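Local coordinates for protein Cyp101j2 (Sphingobium yanoikuyae, PDB 5KYO) that is a haem-containing cytochrome P450 monooxygenase that probably hydroxylates the monoterpene 1,8-cineole, at residues D190-D195 against R223-P228; R64-Q69 against V85-D90. One frame throughout, in Å; residues are numbered along the deposited sequence.

In the fold
From the N terminus, interaction 2 comes first: R64-Q69, on helix 59-69, meets V85-D90 after the chain has run through the antiparallel strands 74-77 and 83-86, so the contact closes a short loop holding a beta hairpin at the outer end of the mixed sheet. The chain then passes through several helices before interaction 1, which closes another loop, this one mostly helical: D190-D195 follows helix 181-188, the chain continues through helix 196-206, and R223-P228 returns on helix 215-235. The two contacts lie in series, neither nested nor crossed. Their centres are about 43 Å apart, on opposite sides of the chain's centre, one in the sheet-bearing part of the P450 fold and the other among its helices.

Interaction 1 (D190-D195 against R223-P228); sequences DLPVED and REYLRP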
loop_
_atom_site.group_PDB
_atom_site.type_symbol
_atom_site.label_atom_id
_atom_site.label_comp_id
_atom_site.label_asym_id
_atom_site.label_seq_id
_atom_site.Cartn_x
_atom_site.Cartn_y
_atom_site.Cartn_z
ATOM N N ASP A 190 -0.883 20.953 -4.522
ATOM C CA ASP A 190 -0.223 22.247 -4.821
ATOM C C ASP A 190 0.380 22.947 -3.592
ATOM O O ASP A 190 -0.063 24.020 -3.162
ATOM C CB ASP A 190 -1.190 23.211 -5.510
ATOM C CG ASP A 190 -0.503 24.478 -5.999
ATOM O OD1 ASP A 190 0.736 24.467 -6.169
ATOM O OD2 ASP A 190 -1.202 25.490 -6.203
ATOM N N LEU A 191 1.406 22.330 -3.040
ATOM C CA LEU A 191 2.165 22.912 -1.950
ATOM C C LEU A 191 3.545 23.290 -2.457
ATOM O O LEU A 191 4.085 22.605 -3.331
ATOM C CB LEU A 191 2.264 21.927 -0.787
ATOM C CG LEU A 191 0.917 21.453 -0.235
ATOM C CD1 LEU A 191 1.123 20.282 0.723
ATOM C CD2 LEU A 191 0.142 22.579 0.472
ATOM N N PRO A 192 4.141 24.350 -1.893
ATOM C CA PRO A 192 5.461 24.807 -2.368
ATOM C C PRO A 192 6.575 23.742 -2.196
ATOM O O PRO A 192 6.661 23.127 -1.134
ATOM C CB PRO A 192 5.739 26.040 -1.506
ATOM C CG PRO A 192 4.855 25.911 -0.319
ATOM C CD PRO A 192 3.647 25.128 -0.741
ATOM N N VAL A 193 7.416 23.553 -3.212
ATOM C CA VAL A 193 8.442 22.512 -3.170
ATOM C C VAL A 193 9.442 22.733 -2.038
ATOM O O VAL A 193 10.073 21.782 -1.571
ATOM C CB VAL A 193 9.214 22.391 -4.524
ATOM C CG1 VAL A 193 8.262 22.045 -5.651
ATOM C CG2 VAL A 193 9.975 23.667 -4.848
ATOM N N GLU A 194 9.564 23.973 -1.561
ATOM C CA GLU A 194 10.442 24.244 -0.419
ATOM C C GLU A 194 10.027 23.467 0.832
ATOM O O GLU A 194 10.844 23.240 1.719
ATOM C CB GLU A 194 10.479 25.747 -0.093
ATOM C CG GLU A 194 11.295 26.575 -1.065
ATOM C CD GLU A 194 10.543 26.872 -2.339
ATOM O OE1 GLU A 194 9.293 26.866 -2.310
ATOM O OE2 GLU A 194 11.205 27.115 -3.371
ATOM N N ASP A 195 8.763 23.056 0.901
ATOM C CA ASP A 195 8.264 22.349 2.085
ATOM C C ASP A 195 8.482 20.827 2.052
ATOM O O ASP A 195 8.022 20.121 2.946
ATOM C CB ASP A 195 6.769 22.609 2.282
ATOM C CG ASP A 195 6.462 24.059 2.645
ATOM O OD1 ASP A 195 7.384 24.770 3.092
ATOM O OD2 ASP A 195 5.295 24.479 2.497
ATOM N N ARG A 223 -1.704 19.293 11.082
ATOM C CA ARG A 223 -2.812 20.237 11.011
ATOM C C ARG A 223 -2.342 21.684 11.028
ATOM O O ARG A 223 -2.912 22.515 10.331
ATOM C CB ARG A 223 -3.792 19.997 12.149
ATOM C CG ARG A 223 -4.468 18.668 12.071
ATOM C CD ARG A 223 -5.503 18.559 13.151
ATOM N NE ARG A 223 -5.966 17.201 13.355
ATOM C CZ ARG A 223 -6.810 16.554 12.558
ATOM N NH1 ARG A 223 -7.289 17.146 11.468
ATOM N NH2 ARG A 223 -7.165 15.302 12.855
ATOM N N GLU A 224 -1.307 21.982 11.811
ATOM C CA GLU A 224 -0.762 23.335 11.878
ATOM C C GLU A 224 -0.181 23.761 10.530
ATOM O O GLU A 224 -0.178 24.952 10.169
ATOM C CB GLU A 224 0.298 23.416 12.977
ATOM C CG GLU A 224 -0.308 23.428 14.372
ATOM C CD GLU A 224 0.739 23.360 15.464
ATOM O OE1 GLU A 224 1.896 22.996 15.171
ATOM O OE2 GLU A 224 0.402 23.675 16.619
ATOM N N TYR A 225 0.293 22.781 9.776
ATOM C CA TYR A 225 0.809 23.037 8.436
ATOM C C TYR A 225 -0.313 23.175 7.395
ATOM O O TYR A 225 -0.283 24.074 6.555
ATOM C CB TYR A 225 1.784 21.918 8.019
ATOM C CG TYR A 225 2.252 22.094 6.593
ATOM C CD1 TYR A 225 3.312 22.930 6.288
ATOM C CD2 TYR A 225 1.612 21.435 5.547
ATOM C CE1 TYR A 225 3.718 23.118 4.970
ATOM C CE2 TYR A 225 2.010 21.609 4.246
ATOM C CZ TYR A 225 3.060 22.456 3.957
ATOM O OH TYR A 225 3.465 22.613 2.646
ATOM N N LEU A 226 -1.317 22.302 7.482
ATOM C CA LEU A 226 -2.353 22.187 6.455
ATOM C C LEU A 226 -3.508 23.163 6.599
ATOM O O LEU A 226 -4.104 23.570 5.596
ATOM C CB LEU A 226 -2.933 20.774 6.441
ATOM C CG LEU A 226 -2.045 19.613 5.964
ATOM C CD1 LEU A 226 -2.782 18.312 6.198
ATOM C CD2 LEU A 226 -1.646 19.769 4.486
ATOM N N ARG A 227 -3.859 23.510 7.833
ATOM C CA ARG A 227 -5.022 24.355 8.031
ATOM C C ARG A 227 -4.879 25.742 7.374
ATOM O O ARG A 227 -5.836 26.215 6.769
ATOM C CB ARG A 227 -5.336 24.499 9.519
ATOM C CG ARG A 227 -6.728 25.082 9.741
ATOM C CD ARG A 227 -7.196 24.898 11.158
ATOM N NE ARG A 227 -7.416 23.489 11.476
ATOM C CZ ARG A 227 -7.546 23.023 12.709
ATOM N NH1 ARG A 227 -7.479 23.858 13.743
ATOM N NH2 ARG A 227 -7.745 21.725 12.909
ATOM N N PRO A 228 -3.703 26.403 7.484
ATOM C CA PRO A 228 -3.650 27.698 6.798
ATOM C C PRO A 228 -3.811 27.570 5.293
ATOM O O PRO A 228 -4.338 28.485 4.667
ATOM C CB PRO A 228 -2.254 28.235 7.139
ATOM C CG PRO A 228 -1.856 27.505 8.370
ATOM C CD PRO A 228 -2.469 26.148 8.246
#
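The turn leading from helix 181-188 into helix 196-206 of this P450 is joined to helix 215-235 by one tyrosine, Y225, which reaches D195 and L191. Y225 OH donates a hydrogen bond to D195 OD2 at 2.6 Å, arriving on the anti side of the carboxylate and 25° out of its plane. The carboxylate stands nearly upright to the ring, the planes 81° apart, and OD2 also lies at the ring edge, 3.2 Å from Y225 CE1. In the P450 fold these elements probably correspond to the E, F and G helices, with F and G forming the cover over the haem pocket. L191 comes up from the opposite direction to Y225: its CD1 sits in the ring plane at the other edge, 3.9 Å from Y225 CE2, while its CB lies 3.7 Å from Y225 OH. With CG of Y225 anti to the backbone N (chi1 175°), the ring extends straight off the helix to the turn. A phenylalanine here would probably leave D195 OD2 without this donor and strip L191 of most of its contact, only CD1 still meeting the ring edge. L199 and K198 of helix 196-206 also touch Y225, and L199 touches L191.

Interaction 2 (R64-Q69 against V85-D90); sequences REIMRQ and VALRSD
M67 and R88 meet where helix 59-69 packs beside the end of strand 83-86, at the step from the sheet of the P450 fold into helix 89-97. The backbones come close here, with 5.6 Å between M67 CA and L87 CA, and R88 is the N-cap residue of the second helix. Its side chain does not continue along that helix. CG stands anti to the carbonyl carbon, and a bend at chi2 (-70°) folds the chain back, turning the guanidinium toward the carbonyls of L87 and M67. There NH1 works in two directions. It bonds L87 O at 2.9 Å, with an N-H...O angle of 156°; the oxygen lies in the guanidinium plane, yet the nitrogen approaches from above the carbonyl plane of L87. The same NH1 gives a weak bond to M67 O at 3.0 Å, bent to 126°, and that oxygen sits obliquely to the guanidinium. One nitrogen thus links the two backbones through a carbonyl on each.

M67 lies alongside this bridge. Its CG stands anti to the carbonyl carbon, chi2 is extended, and the turn at chi3 brings the methyl CE to 3.6 Å from L87 O, while CG runs past the same oxygen. L87 O is therefore approached both by the R88 donor and by the methionine side chain. V346 of helix 344-348 also touches M67, and helix 89-97 is tied to the neighbouring loop by a hydrogen bond from S89 N to D350 OD2. The aliphatic contact is looser: the CG2 branch of I66 reaches L87 CD2 at 4.4 Å.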
loop_
_atom_site.group_PDB
_atom_site.type_symbol
_atom_site.label_atom_id
_atom_site.label_comp_id
_atom_site.label_asym_id
_atom_site.label_seq_id
_atom_site.Cartn_x
_atom_site.Cartn_y
_atom_site.Cartn_z
ATOM N N ARG A 64 3.168 -18.287 1.239
ATOM C CA ARG A 64 2.510 -19.466 0.700
ATOM C C ARG A 64 2.746 -20.691 1.592
ATOM O O ARG A 64 1.864 -21.539 1.739
ATOM C CB ARG A 64 2.991 -19.738 -0.729
ATOM C CG ARG A 64 2.354 -18.828 -1.776
ATOM C CD ARG A 64 3.074 -18.931 -3.107
ATOM N NE ARG A 64 3.160 -20.310 -3.576
ATOM C CZ ARG A 64 2.184 -20.949 -4.213
ATOM N NH1 ARG A 64 1.034 -20.337 -4.454
ATOM N NH2 ARG A 64 2.356 -22.205 -4.611
ATOM N N GLU A 65 3.927 -20.771 2.200
ATOM C CA GLU A 65 4.227 -21.859 3.131
ATOM C C GLU A 65 3.398 -21.739 4.404
ATOM O O GLU A 65 2.944 -22.744 4.955
ATOM C CB GLU A 65 5.717 -21.892 3.475
ATOM C CG GLU A 65 6.498 -22.929 2.680
ATOM C CD GLU A 65 5.979 -24.339 2.906
ATOM O OE1 GLU A 65 5.378 -24.916 1.974
ATOM O OE2 GLU A 65 6.176 -24.876 4.017
ATOM N N ILE A 66 3.201 -20.508 4.866
ATOM C CA ILE A 66 2.336 -20.256 6.019
ATOM C C ILE A 66 0.917 -20.716 5.706
ATOM O O ILE A 66 0.287 -21.404 6.517
ATOM C CB ILE A 66 2.340 -18.772 6.408
ATOM C CG1 ILE A 66 3.710 -18.383 6.966
ATOM C CG2 ILE A 66 1.250 -18.477 7.440
ATOM C CD1 ILE A 66 3.850 -16.914 7.302
ATOM N N MET A 67 0.439 -20.363 4.509
ATOM C CA MET A 67 -0.893 -20.750 4.044
ATOM C C MET A 67 -1.032 -22.270 3.916
ATOM O O MET A 67 -2.093 -22.846 4.195
ATOM C CB MET A 67 -1.201 -20.087 2.693
ATOM C CG MET A 67 -1.215 -18.573 2.737
ATOM S SD MET A 67 -1.257 -17.771 1.119
ATOM C CE MET A 67 -2.725 -18.464 0.359
ATOM N N ARG A 68 0.051 -22.913 3.492
ATOM C CA ARG A 68 0.035 -24.339 3.193
ATOM C C ARG A 68 0.084 -25.186 4.466
ATOM O O ARG A 68 -0.493 -26.276 4.523
ATOM C CB ARG A 68 1.206 -24.686 2.264
ATOM C CG ARG A 68 1.243 -26.122 1.789
ATOM C CD ARG A 68 2.445 -26.353 0.888
ATOM N N GLN A 69 0.762 -24.681 5.491
ATOM C CA GLN A 69 0.910 -25.420 6.747
ATOM C C GLN A 69 -0.294 -25.267 7.688
ATOM O O GLN A 69 -0.450 -26.035 8.642
ATOM C CB GLN A 69 2.186 -24.975 7.467
ATOM N N VAL A 85 -6.443 -14.638 11.511
ATOM C CA VAL A 85 -5.865 -14.361 10.200
ATOM C C VAL A 85 -6.544 -15.201 9.117
ATOM O O VAL A 85 -6.568 -16.437 9.193
ATOM C CB VAL A 85 -4.340 -14.632 10.164
ATOM C CG1 VAL A 85 -3.751 -14.169 8.824
ATOM C CG2 VAL A 85 -3.619 -13.952 11.320
ATOM N N ALA A 86 -7.107 -14.528 8.118
ATOM C CA ALA A 86 -7.682 -15.221 6.969
ATOM C C ALA A 86 -6.559 -15.657 6.031
ATOM O O ALA A 86 -5.777 -14.820 5.542
ATOM C CB ALA A 86 -8.670 -14.346 6.244
ATOM N N LEU A 87 -6.481 -16.968 5.797
ATOM C CA LEU A 87 -5.365 -17.555 5.057
ATOM C C LEU A 87 -5.752 -18.185 3.718
ATOM O O LEU A 87 -4.946 -18.892 3.096
ATOM C CB LEU A 87 -4.668 -18.596 5.931
ATOM C CG LEU A 87 -3.922 -17.971 7.116
ATOM C CD1 LEU A 87 -3.296 -19.024 7.986
ATOM C CD2 LEU A 87 -2.854 -17.001 6.625
ATOM N N ARG A 88 -6.979 -17.944 3.276
ATOM C CA ARG A 88 -7.404 -18.358 1.938
ATOM C C ARG A 88 -7.975 -17.167 1.175
ATOM O O ARG A 88 -8.407 -16.179 1.783
ATOM C CB ARG A 88 -8.438 -19.485 2.006
ATOM C CG ARG A 88 -7.945 -20.762 2.664
ATOM C CD ARG A 88 -6.910 -21.488 1.817
ATOM N NE ARG A 88 -6.485 -22.737 2.449
ATOM C CZ ARG A 88 -5.531 -22.826 3.370
ATOM N NH1 ARG A 88 -4.883 -21.741 3.775
ATOM N NH2 ARG A 88 -5.217 -24.006 3.886
ATOM N N SER A 89 -7.993 -17.265 -0.153
ATOM C CA SER A 89 -8.360 -16.123 -0.996
ATOM C C SER A 89 -9.797 -15.649 -0.773
ATOM O O SER A 89 -10.035 -14.494 -0.409
ATOM C CB SER A 89 -8.160 -16.465 -2.474
ATOM O OG SER A 89 -8.702 -15.449 -3.307
ATOM N N ASP A 90 -10.752 -16.546 -0.996
ATOM C CA ASP A 90 -12.164 -16.185 -0.911
ATOM C C ASP A 90 -12.503 -15.627 0.468
ATOM O O ASP A 90 -13.264 -14.673 0.597
ATOM C CB ASP A 90 -13.043 -17.396 -1.236
ATOM C CG ASP A 90 -12.935 -17.815 -2.689
ATOM O OD1 ASP A 90 -13.519 -17.128 -3.552
ATOM O OD2 ASP A 90 -12.261 -18.827 -2.970
#